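Local atomic coordinates of plasmodium falciparum gamete antigen 27/25 (Plasmodium falciparum, PDB entry 1N81), a protein that is essential for the sexual development of the malaria parasite as a gametocyte protein, and may have protein dimerization activity, though its molecular function remains unknown. Residues A[24-27]-A[28-32]; A[58-61]-A[62-65]; A[70-73]-A[74-78]; A[105-108]-A[109-113]; A[137-140]-A[141-145]. One frame throughout, in Å; residues are numbered along the deposited sequence.

Overall arrangement
All five are local contacts about one helical turn long, and they follow one another in series: interaction 1 on helix 13-35, interaction 2 running over the C-terminal end of helix 50-63, interaction 3 at the start of helix 71-89, interaction 4 on helix 96-122 and interaction 5 on helix 136-150. Interaction 4 lies nearest the middle, its centre about 7 Å from that of the chain. It touches interaction 1 through Leu106 and interaction 5 through Val108 and Val112. Interaction 2 touches both 1 and 3, whereas 2 and 5, with centres about 30 Å apart, lie on opposite sides of the chain's centre. The touching contacts form a chain of packing, 3-2-1-4-5, through the helical fold.

Interaction 1 (A[24-27]-A[28-32]); sequences HACS and DYIYL
Regular alpha-helical hydrogen bonds run from residues 28-31 back to residues 24-27, the straightest being Asp28 N to His24 O at 2.8 Å with an N-H...O angle of 171°. Cys26 and Ile30 form the apolar side-chain pair one turn apart. The thiol SG of Cys26 reaches the delta methyl CD1 of Ile30 at 4.2 Å, a loose van der Waals contact. Ile30 holds CG1 beside its backbone N (chi1 -77°), which brings CG1 to 3.4 Å from Cys26 O. Compact and apolar, both residues suit a buried helix flank: Cys26 packs on Leu106 and Ile30 on Ile99 and Ile102, all of helix 96-122. Within the all-helical fold, helix 13-35 touches that helix and also helices 50-63 and 71-89. Ala25, with only a methyl group, lets Asn60 of helix 50-63 come close. Tyr29 turns its ring out from the segment 24-27, CG lying opposite the backbone N (chi1 -155°); its hydroxyl is hydrogen-bonded to Ala46 O, and its ring meets Tyr56 edge-to-face. On this ring of Tyr29, Leu32 CD2 sits 3.9 Å above one face, toward the rim. The more polar flank holds Asp28, whose carboxylate carbon CG folds back to 3.2 Å from His24 O; OD2 makes a weak hydrogen bond to Asn60 ND2. The imidazole of His24 leads away from Asp28, with ND1 5.5 Å from OD1 of that residue, and instead meets the ring of Tyr64. Ser27 is small enough to pack against Leu106 of helix 96-122 while its OG hydrogen-bonds Asp103 OD1.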
# COMPACT_ATOMS: atom_id res chain seq x y z
N HIS A 24 7.94 1.38 -1.23
CA HIS A 24 9.31 1.48 -1.73
C HIS A 24 9.87 0.09 -1.88
O HIS A 24 10.62 -0.21 -2.81
CB HIS A 24 10.21 2.31 -0.80
CG HIS A 24 10.02 3.78 -0.95
ND1 HIS A 24 10.77 4.55 -1.82
CD2 HIS A 24 9.10 4.63 -0.42
CE1 HIS A 24 10.33 5.79 -1.81
NE2 HIS A 24 9.31 5.87 -0.97
N ALA A 25 9.47 -0.81 -0.97
CA ALA A 25 9.96 -2.18 -1.11
C ALA A 25 9.39 -2.74 -2.44
O ALA A 25 10.07 -3.48 -3.16
CB ALA A 25 9.49 -3.06 0.09
N CYS A 26 8.16 -2.37 -2.76
CA CYS A 26 7.53 -2.84 -3.99
C CYS A 26 8.27 -2.25 -5.22
O CYS A 26 8.63 -2.97 -6.14
CB CYS A 26 6.04 -2.47 -4.01
SG CYS A 26 5.11 -3.29 -5.37
N SER A 27 8.49 -0.94 -5.20
CA SER A 27 9.20 -0.28 -6.29
C SER A 27 10.58 -0.93 -6.45
O SER A 27 10.95 -1.31 -7.55
CB SER A 27 9.35 1.21 -5.98
OG SER A 27 10.03 1.87 -7.05
N ASP A 28 11.32 -1.08 -5.35
CA ASP A 28 12.64 -1.72 -5.42
C ASP A 28 12.56 -3.11 -6.08
O ASP A 28 13.33 -3.45 -6.97
CB ASP A 28 13.27 -1.91 -4.03
CG ASP A 28 13.70 -0.59 -3.38
OD1 ASP A 28 13.74 0.46 -4.05
OD2 ASP A 28 13.99 -0.61 -2.17
N TYR A 29 11.62 -3.93 -5.61
CA TYR A 29 11.51 -5.27 -6.15
C TYR A 29 11.15 -5.26 -7.63
O TYR A 29 11.54 -6.15 -8.38
CB TYR A 29 10.49 -6.08 -5.37
CG TYR A 29 10.75 -7.54 -5.45
CD1 TYR A 29 11.61 -8.15 -4.55
CD2 TYR A 29 10.14 -8.34 -6.44
CE1 TYR A 29 11.85 -9.54 -4.61
CE2 TYR A 29 10.38 -9.72 -6.52
CZ TYR A 29 11.24 -10.31 -5.60
OH TYR A 29 11.50 -11.66 -5.64
N ILE A 30 10.38 -4.26 -8.06
CA ILE A 30 10.02 -4.17 -9.46
C ILE A 30 11.28 -3.82 -10.25
O ILE A 30 11.43 -4.22 -11.40
CB ILE A 30 8.91 -3.11 -9.70
CG1 ILE A 30 7.56 -3.69 -9.27
CG2 ILE A 30 8.87 -2.69 -11.17
CD1 ILE A 30 6.44 -2.72 -9.34
N TYR A 31 12.19 -3.07 -9.63
CA TYR A 31 13.44 -2.74 -10.30
C TYR A 31 14.22 -4.03 -10.52
O TYR A 31 14.78 -4.25 -11.59
CB TYR A 31 14.28 -1.80 -9.46
CG TYR A 31 15.55 -1.37 -10.16
CD1 TYR A 31 15.55 -0.32 -11.06
CD2 TYR A 31 16.75 -2.05 -9.94
CE1 TYR A 31 16.71 0.05 -11.73
CE2 TYR A 31 17.91 -1.68 -10.61
CZ TYR A 31 17.89 -0.64 -11.49
OH TYR A 31 19.05 -0.28 -12.13
N LEU A 32 14.26 -4.88 -9.51
CA LEU A 32 14.95 -6.16 -9.62
C LEU A 32 14.37 -6.93 -10.81
O LEU A 32 15.10 -7.40 -11.69
CB LEU A 32 14.74 -7.00 -8.34
CG LEU A 32 15.21 -8.46 -8.42
CD1 LEU A 32 16.76 -8.46 -8.60
CD2 LEU A 32 14.79 -9.24 -7.17

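Interaction 2 (A[58-61]-A[62-65])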
# COMPACT_ATOMS: atom_id res chain seq x y z
N ARG A 58 12.11 -5.90 4.89
CA ARG A 58 13.02 -5.68 6.02
C ARG A 58 13.97 -4.54 5.76
O ARG A 58 14.11 -3.67 6.59
CB ARG A 58 13.84 -6.92 6.34
CG ARG A 58 13.11 -7.99 7.09
CD ARG A 58 14.14 -9.01 7.59
NE ARG A 58 13.52 -10.25 8.05
CZ ARG A 58 13.21 -11.28 7.26
NH1 ARG A 58 13.45 -11.22 5.95
NH2 ARG A 58 12.64 -12.36 7.78
N LYS A 59 14.63 -4.56 4.60
CA LYS A 59 15.55 -3.50 4.22
C LYS A 59 14.87 -2.14 4.29
O LYS A 59 15.48 -1.16 4.74
CB LYS A 59 16.07 -3.74 2.81
CG LYS A 59 17.14 -2.75 2.35
CD LYS A 59 17.69 -3.16 1.00
CE LYS A 59 18.75 -2.21 0.49
NZ LYS A 59 19.42 -2.78 -0.72
N ASN A 60 13.62 -2.06 3.86
CA ASN A 60 12.92 -0.77 3.89
C ASN A 60 12.51 -0.38 5.29
O ASN A 60 12.48 0.80 5.61
CB ASN A 60 11.73 -0.76 2.91
CG ASN A 60 12.16 -0.42 1.49
OD1 ASN A 60 12.19 0.74 1.11
ND2 ASN A 60 12.54 -1.43 0.73
N GLN A 61 12.20 -1.37 6.13
CA GLN A 61 11.87 -1.10 7.51
C GLN A 61 13.11 -0.45 8.15
O GLN A 61 13.04 0.45 9.00
CB GLN A 61 11.57 -2.40 8.23
CG GLN A 61 10.21 -2.92 7.97
CD GLN A 61 9.96 -4.19 8.73
OE1 GLN A 61 10.59 -5.20 8.47
NE2 GLN A 61 9.04 -4.13 9.68
N ASN A 62 14.27 -0.93 7.74
CA ASN A 62 15.53 -0.40 8.24
C ASN A 62 15.71 1.02 7.68
O ASN A 62 16.00 1.95 8.43
CB ASN A 62 16.68 -1.29 7.81
CG ASN A 62 17.95 -1.01 8.58
OD1 ASN A 62 18.49 -1.89 9.25
ND2 ASN A 62 18.43 0.22 8.50
N ARG A 63 15.51 1.19 6.38
CA ARG A 63 15.64 2.52 5.77
C ARG A 63 14.72 3.58 6.38
O ARG A 63 15.10 4.74 6.51
CB ARG A 63 15.38 2.46 4.25
CG ARG A 63 15.43 3.83 3.58
CD ARG A 63 15.03 3.82 2.10
NE ARG A 63 14.89 5.19 1.59
CZ ARG A 63 14.45 5.52 0.37
NH1 ARG A 63 14.09 4.58 -0.50
NH2 ARG A 63 14.34 6.80 0.04
N TYR A 64 13.50 3.20 6.73
CA TYR A 64 12.61 4.19 7.32
C TYR A 64 12.61 4.07 8.84
O TYR A 64 11.73 4.61 9.49
CB TYR A 64 11.17 4.06 6.80
CG TYR A 64 11.08 4.46 5.35
CD1 TYR A 64 11.34 3.53 4.34
CD2 TYR A 64 10.85 5.79 4.99
CE1 TYR A 64 11.38 3.92 2.99
CE2 TYR A 64 10.88 6.19 3.65
CZ TYR A 64 11.15 5.24 2.66
OH TYR A 64 11.26 5.62 1.35
N ASN A 65 13.59 3.34 9.38
CA ASN A 65 13.72 3.18 10.83
C ASN A 65 12.39 2.89 11.50
O ASN A 65 12.02 3.55 12.47
CB ASN A 65 14.30 4.45 11.46
CG ASN A 65 15.53 4.92 10.76
OD1 ASN A 65 16.55 4.22 10.74
ND2 ASN A 65 15.47 6.11 10.18
O HOH W 1 14.22 1.62 -0.33
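Asn60 and Tyr64, one turn apart, lie side by side and point the same way, with amide and phenol ring only 15° from coplanar. The ring meets Asn60 with its edge: CD1 of Tyr64 comes to 3.2 Å from the backbone O of Asn60, which lies in the ring plane, and CE1 to 3.8 Å from OD1 of the same residue. That carbonyl of Asn60, through O, also accepts the 2.8 Å hydrogen bond from Tyr64 N. A water links the next pair, donating to Asn60 OD1 at 2.6 Å and accepting from Arg63 NH1 at 3.0 Å. Arg63 is extended from CG to NE, long enough to bring its guanidinium to the phenol hydroxyl, Tyr64 OH lying 3.3 Å above the centre of one face. Further out, Asn60 ND2 is held by Tyr56 O, an amide having the donor and acceptor this buried place needs. Helix 50-63 then closes in a Schellman motif: Tyr66 N returns to Gln61 O, Asn65 N bonds Asn62 O, and Asn65, at positive phi, is the C-prime residue. Asparagine tolerates that conformation well. Asn60, Arg63 and Tyr64 face helix 13-35, while Gln61 reaches Gln74 of helix 71-89 through a weak hydrogen bond.

Interaction 3 (A[70-73]-A[74-78]); sequences EERV and QDNIV
Glu71 and Asp75, one turn apart, share a water that donates to both: to Glu71 OE1 at 2.9 Å and to Asp75 OD1 at 2.8 Å. The carboxylate planes stand 62° apart, and Glu71 OE1 keeps 4.6 Å from Asp75 OD2, so the bridging water probably eases the repulsion of like charges. Asp75 OD1 also has a salt bridge to Arg54 NH2, which would further offset the negative charge. With CG beside its backbone N (chi1 -70°), Asp75 folds its carboxylate back toward Glu71 O. A second water accepts from Arg72 NH1 at 2.6 Å, in the guanidinium plane, and from Asn76 ND2 at 3.2 Å. Arg72 NH1 and Asn76 ND2 are 3.5 Å apart, with their flat groups 79° out of parallel; both are donors, and what satisfies them is shared, since Asp172 forms a salt bridge with Arg72 NH1 through OD1 and accepts from Asn76 ND2 through OD2. These pairs belong to the first turns of helix 71-89, with Glu70 at the N-cap position. The carbonyl O of Glu70 begins the helical ladder by accepting from Gln74 N at 2.9 Å. Acidic residues suit such a beginning, where the helix dipole would be expected to stabilise negative charge. Gln74 has an amide long enough to reach helix 50-63, where its OE1 accepts from Arg54 NE. Val73 and Ile77, with purely aliphatic side chains, bury no polar group there; Val73 CG1 approaches Ile77 CD1 at 4.4 Å, and Ile77 continues into contact with Val57 and Val18.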
# COMPACT_ATOMS: atom_id res chain seq x y z
N GLU A 70 4.00 -6.10 13.26
CA GLU A 70 3.71 -7.48 13.69
C GLU A 70 3.86 -8.46 12.52
O GLU A 70 3.67 -8.08 11.37
CB GLU A 70 2.27 -7.61 14.24
CG GLU A 70 1.99 -6.91 15.57
CD GLU A 70 1.22 -5.59 15.42
OE1 GLU A 70 0.18 -5.58 14.72
OE2 GLU A 70 1.64 -4.57 16.01
N GLU A 71 4.19 -9.71 12.82
CA GLU A 71 4.38 -10.73 11.80
C GLU A 71 3.20 -10.87 10.83
O GLU A 71 3.38 -10.94 9.62
CB GLU A 71 4.65 -12.08 12.48
CG GLU A 71 5.02 -13.20 11.52
CD GLU A 71 5.00 -14.58 12.19
OE1 GLU A 71 5.43 -15.56 11.55
OE2 GLU A 71 4.55 -14.69 13.35
N ARG A 72 1.98 -10.92 11.35
CA ARG A 72 0.83 -11.07 10.48
C ARG A 72 0.77 -9.89 9.47
O ARG A 72 0.49 -10.09 8.31
CB ARG A 72 -0.44 -11.08 11.30
CG ARG A 72 -1.67 -11.44 10.47
CD ARG A 72 -2.94 -11.23 11.25
NE ARG A 72 -3.16 -9.81 11.53
CZ ARG A 72 -3.70 -8.96 10.68
NH1 ARG A 72 -4.09 -9.37 9.48
NH2 ARG A 72 -3.85 -7.68 11.02
N VAL A 73 1.01 -8.68 9.96
CA VAL A 73 1.01 -7.47 9.14
C VAL A 73 2.09 -7.61 8.09
O VAL A 73 1.88 -7.34 6.91
CB VAL A 73 1.34 -6.22 9.97
CG1 VAL A 73 1.45 -5.01 9.06
CG2 VAL A 73 0.27 -5.99 11.02
N GLN A 74 3.27 -8.03 8.52
CA GLN A 74 4.34 -8.20 7.57
C GLN A 74 3.96 -9.22 6.50
O GLN A 74 4.26 -9.01 5.32
CB GLN A 74 5.63 -8.63 8.26
CG GLN A 74 6.85 -8.10 7.51
CD GLN A 74 8.14 -8.71 7.99
OE1 GLN A 74 8.27 -9.94 8.05
NE2 GLN A 74 9.11 -7.87 8.33
N ASP A 75 3.29 -10.32 6.89
CA ASP A 75 2.89 -11.36 5.93
C ASP A 75 2.00 -10.77 4.84
O ASP A 75 2.15 -11.10 3.65
CB ASP A 75 2.11 -12.51 6.59
CG ASP A 75 2.96 -13.39 7.51
OD1 ASP A 75 4.20 -13.45 7.33
OD2 ASP A 75 2.38 -14.04 8.41
N ASN A 76 1.04 -9.92 5.23
CA ASN A 76 0.17 -9.31 4.23
C ASN A 76 0.88 -8.27 3.38
O ASN A 76 0.49 -8.05 2.23
CB ASN A 76 -1.07 -8.69 4.85
CG ASN A 76 -2.08 -9.74 5.31
OD1 ASN A 76 -2.00 -10.90 4.91
ND2 ASN A 76 -3.04 -9.33 6.13
N ILE A 77 1.90 -7.62 3.93
CA ILE A 77 2.64 -6.64 3.12
C ILE A 77 3.28 -7.43 1.98
O ILE A 77 3.16 -7.05 0.81
CB ILE A 77 3.78 -5.90 3.92
CG1 ILE A 77 3.17 -4.90 4.89
CG2 ILE A 77 4.71 -5.13 2.94
CD1 ILE A 77 4.23 -4.16 5.73
N VAL A 78 3.92 -8.54 2.32
CA VAL A 78 4.56 -9.40 1.33
C VAL A 78 3.53 -9.89 0.31
O VAL A 78 3.78 -9.86 -0.91
CB VAL A 78 5.24 -10.63 1.97
CG1 VAL A 78 5.79 -11.56 0.87
CG2 VAL A 78 6.38 -10.17 2.88
O HOH W 2 5.71 -15.43 8.63
O HOH W 3 -4.09 -11.59 8.15

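Interaction 4 (A[105-108]-A[109-113])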
# COMPACT_ATOMS: atom_id res chain seq x y z
N TYR A 105 1.55 4.24 -10.60
CA TYR A 105 0.45 3.41 -10.14
C TYR A 105 0.61 3.21 -8.62
O TYR A 105 -0.37 3.21 -7.87
CB TYR A 105 0.49 2.05 -10.82
CG TYR A 105 0.03 2.02 -12.26
CD1 TYR A 105 0.54 2.93 -13.21
CD2 TYR A 105 -0.84 1.05 -12.69
CE1 TYR A 105 0.18 2.83 -14.54
CE2 TYR A 105 -1.21 0.94 -14.02
CZ TYR A 105 -0.70 1.83 -14.94
OH TYR A 105 -1.09 1.70 -16.24
N LEU A 106 1.86 3.04 -8.17
CA LEU A 106 2.15 2.83 -6.76
C LEU A 106 1.75 4.08 -6.00
O LEU A 106 1.15 4.02 -4.94
CB LEU A 106 3.65 2.52 -6.55
CG LEU A 106 4.15 1.16 -7.10
CD1 LEU A 106 5.63 0.98 -6.79
CD2 LEU A 106 3.35 -0.01 -6.53
N TRP A 107 2.10 5.22 -6.58
CA TRP A 107 1.81 6.52 -5.99
C TRP A 107 0.31 6.68 -5.77
O TRP A 107 -0.13 7.12 -4.70
CB TRP A 107 2.31 7.63 -6.92
CG TRP A 107 2.26 9.00 -6.39
CD1 TRP A 107 3.29 9.68 -5.79
CD2 TRP A 107 1.13 9.91 -6.39
NE1 TRP A 107 2.87 10.95 -5.43
CE2 TRP A 107 1.56 11.12 -5.78
CE3 TRP A 107 -0.19 9.82 -6.85
CZ2 TRP A 107 0.71 12.22 -5.61
CZ3 TRP A 107 -1.04 10.91 -6.69
CH2 TRP A 107 -0.58 12.10 -6.07
N VAL A 108 -0.45 6.35 -6.81
CA VAL A 108 -1.89 6.47 -6.75
C VAL A 108 -2.48 5.65 -5.61
O VAL A 108 -3.26 6.15 -4.81
CB VAL A 108 -2.51 6.05 -8.09
CG1 VAL A 108 -4.05 5.83 -7.91
CG2 VAL A 108 -2.21 7.16 -9.17
N GLU A 109 -2.07 4.39 -5.52
CA GLU A 109 -2.56 3.51 -4.49
C GLU A 109 -2.15 4.04 -3.11
O GLU A 109 -2.98 4.11 -2.18
CB GLU A 109 -2.02 2.08 -4.71
CG GLU A 109 -2.62 1.05 -3.73
CD GLU A 109 -2.16 -0.38 -4.00
OE1 GLU A 109 -2.47 -1.24 -3.16
OE2 GLU A 109 -1.50 -0.65 -5.03
N GLN A 110 -0.89 4.47 -2.96
CA GLN A 110 -0.45 4.97 -1.66
C GLN A 110 -1.23 6.24 -1.26
O GLN A 110 -1.68 6.39 -0.10
CB GLN A 110 1.06 5.20 -1.64
CG GLN A 110 1.54 5.61 -0.26
CD GLN A 110 3.04 5.66 -0.13
OE1 GLN A 110 3.76 5.61 -1.12
NE2 GLN A 110 3.51 5.75 1.10
N ARG A 111 -1.45 7.13 -2.22
CA ARG A 111 -2.24 8.32 -1.94
C ARG A 111 -3.72 8.01 -1.55
O ARG A 111 -4.29 8.68 -0.69
CB ARG A 111 -2.27 9.22 -3.16
CG ARG A 111 -3.12 10.43 -2.99
CD ARG A 111 -2.61 11.34 -1.87
NE ARG A 111 -3.03 12.73 -2.09
CZ ARG A 111 -2.22 13.70 -2.52
NH1 ARG A 111 -0.95 13.46 -2.78
NH2 ARG A 111 -2.70 14.93 -2.70
N VAL A 112 -4.35 7.05 -2.21
CA VAL A 112 -5.73 6.76 -1.86
C VAL A 112 -5.76 6.19 -0.43
O VAL A 112 -6.61 6.60 0.38
CB VAL A 112 -6.40 5.81 -2.86
CG1 VAL A 112 -7.77 5.37 -2.34
CG2 VAL A 112 -6.58 6.54 -4.17
N ILE A 113 -4.81 5.31 -0.11
CA ILE A 113 -4.69 4.74 1.24
C ILE A 113 -4.64 5.88 2.27
O ILE A 113 -5.41 5.89 3.23
CB ILE A 113 -3.41 3.87 1.42
CG1 ILE A 113 -3.59 2.54 0.69
CG2 ILE A 113 -3.14 3.62 2.90
CD1 ILE A 113 -2.37 1.63 0.71
O HOH W 4 -0.27 0.38 -7.02
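Trp107 and Arg111 lie side by side, one turn apart, and point the same way. The indole and guanidinium planes are inclined by 46°, so the two groups are neither stacked nor perpendicular. NH1 of Arg111 is 3.5 Å from CZ2 of Trp107, at the six-membered end of the indole, while Arg111 CB lies 4.1 Å above one face of the Trp107 ring, toward its rim. Both side chains leave the helix with CG opposite the backbone N, but Arg111 bends at chi2 (62°), and this turn carries its far end alongside the indole. A broad aromatic partner suits a long, partly exposed arginine, whose NE has a weak hydrogen bond to Tyr146 OH; Lys150 makes a cation-pi contact with the same indole. Glu109 instead runs out extended. A water donates to Glu109 OE2 at 2.6 Å and more weakly to Tyr105 O at 3.0 Å. The buried charge of Glu109 is met by two salt bridges, OE1 with Arg84 and OE2 with Arg165, which would favour the ionised form. Gln110 sends NE2 to Asp20 OD1. Val108 and Val112, beta-branched and compact, stay close to the backbone, with Val112 CG2 3.4 Å from Val108 O, and pack against Phe143. With its contact centre about 7 Å from that of the chain and helices 13-35, 71-89, 136-150 and 156-173 around it, helix 96-122 is a central helix of the all-helical fold.

Interaction 5 (A[137-140]-A[141-145]); sequences KLIR and MLFDT
An intrahelical i to i+4 salt bridge, Arg140 to Asp144, and three apolar or mixed side-chain pairs line helix 136-150, which packs on helices 96-122 and 156-173. NE and NH2 of Arg140 both converge on one oxygen of Asp144: NH2 is 2.7 Å and NE 3.0 Å from Asp144 OD1. NH2 arrives nearly in line with the C-O bond, whereas NE comes from 37° above the carboxylate plane, and both N-H bonds are bent (139° and 131°). The bends of Arg140 at chi2 and chi3 fold the guanidinium back over its own helix, where CB of Phe143 lies over one face. Arginine suits this place because its several N-H groups can serve more than one acid: NH2 also bridges to Glu147 OE1, and the guanidinium makes a cation-pi contact with Tyr159. On the buried flank Ile139 and Phe143 run side by side, with CG2 of Ile139 4.0 Å from CD1 of Phe143. The phenyl ring presents its edge to Ile139 O. This flat ring packs on Ile166 of helix 156-173, and it meets Phe154 and Tyr159 edge-to-face. Leu138 and Leu142 likewise lie alongside each other, CG of Leu138 being 4.0 Å from CD1 of Leu142. Toward the exposed side Met141 bends at its last torsion, bringing its methyl CE to 3.5 Å from Lys137 NZ and near the aliphatic stem of that lysine. Charged and exposed residues together with buried Ile139 and Phe143 are characteristic of an amphipathic helix packed on the core of a helical fold.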
# COMPACT_ATOMS: atom_id res chain seq x y z
N LYS A 137 -17.05 2.92 -2.78
CA LYS A 137 -17.51 4.11 -3.49
C LYS A 137 -16.52 5.25 -3.28
O LYS A 137 -16.14 5.94 -4.23
CB LYS A 137 -18.89 4.53 -2.99
CG LYS A 137 -19.47 5.69 -3.75
CD LYS A 137 -21.00 5.68 -3.67
CE LYS A 137 -21.63 6.56 -4.75
NZ LYS A 137 -21.29 8.00 -4.57
N LEU A 138 -16.13 5.45 -2.03
CA LEU A 138 -15.17 6.50 -1.69
C LEU A 138 -13.85 6.16 -2.38
O LEU A 138 -13.21 7.02 -2.97
CB LEU A 138 -14.97 6.56 -0.18
CG LEU A 138 -13.86 7.47 0.35
CD1 LEU A 138 -14.19 8.94 0.05
CD2 LEU A 138 -13.71 7.27 1.84
N ILE A 139 -13.45 4.90 -2.35
CA ILE A 139 -12.20 4.52 -2.99
C ILE A 139 -12.22 4.81 -4.50
O ILE A 139 -11.25 5.36 -5.05
CB ILE A 139 -11.85 3.05 -2.71
CG1 ILE A 139 -11.52 2.89 -1.21
CG2 ILE A 139 -10.64 2.61 -3.56
CD1 ILE A 139 -11.48 1.43 -0.76
N ARG A 140 -13.32 4.47 -5.15
CA ARG A 140 -13.43 4.69 -6.59
C ARG A 140 -13.30 6.17 -6.91
O ARG A 140 -12.62 6.53 -7.86
CB ARG A 140 -14.78 4.17 -7.12
CG ARG A 140 -14.95 4.32 -8.66
CD ARG A 140 -13.95 3.47 -9.47
NE ARG A 140 -12.94 4.30 -10.12
CZ ARG A 140 -11.99 3.83 -10.94
NH1 ARG A 140 -11.92 2.54 -11.22
NH2 ARG A 140 -11.09 4.67 -11.45
N MET A 141 -13.95 7.02 -6.13
CA MET A 141 -13.85 8.45 -6.37
C MET A 141 -12.46 8.98 -6.11
O MET A 141 -11.94 9.77 -6.91
CB MET A 141 -14.89 9.21 -5.55
CG MET A 141 -16.28 9.06 -6.14
SD MET A 141 -17.51 10.08 -5.31
CE MET A 141 -17.98 9.01 -4.05
N LEU A 142 -11.84 8.59 -5.00
CA LEU A 142 -10.48 9.05 -4.76
C LEU A 142 -9.55 8.57 -5.90
O LEU A 142 -8.65 9.31 -6.33
CB LEU A 142 -9.97 8.58 -3.40
CG LEU A 142 -10.61 9.25 -2.18
CD1 LEU A 142 -10.18 8.50 -0.92
CD2 LEU A 142 -10.20 10.73 -2.08
N PHE A 143 -9.80 7.36 -6.41
CA PHE A 143 -9.01 6.79 -7.50
C PHE A 143 -9.16 7.61 -8.79
O PHE A 143 -8.18 7.83 -9.51
CB PHE A 143 -9.42 5.34 -7.82
CG PHE A 143 -8.30 4.35 -7.66
CD1 PHE A 143 -8.05 3.76 -6.41
CD2 PHE A 143 -7.48 4.03 -8.74
CE1 PHE A 143 -6.99 2.88 -6.26
CE2 PHE A 143 -6.41 3.13 -8.59
CZ PHE A 143 -6.17 2.56 -7.36
N ASP A 144 -10.38 8.02 -9.12
CA ASP A 144 -10.59 8.83 -10.32
C ASP A 144 -9.75 10.09 -10.27
O ASP A 144 -9.13 10.50 -11.25
CB ASP A 144 -12.05 9.22 -10.46
CG ASP A 144 -12.91 8.03 -10.76
OD1 ASP A 144 -12.33 7.00 -11.17
OD2 ASP A 144 -14.15 8.11 -10.60
N THR A 145 -9.72 10.71 -9.10
CA THR A 145 -8.96 11.94 -8.94
C THR A 145 -7.45 11.77 -9.08
O THR A 145 -6.79 12.54 -9.79
CB THR A 145 -9.26 12.60 -7.58
OG1 THR A 145 -10.68 12.79 -7.47
CG2 THR A 145 -8.61 13.97 -7.50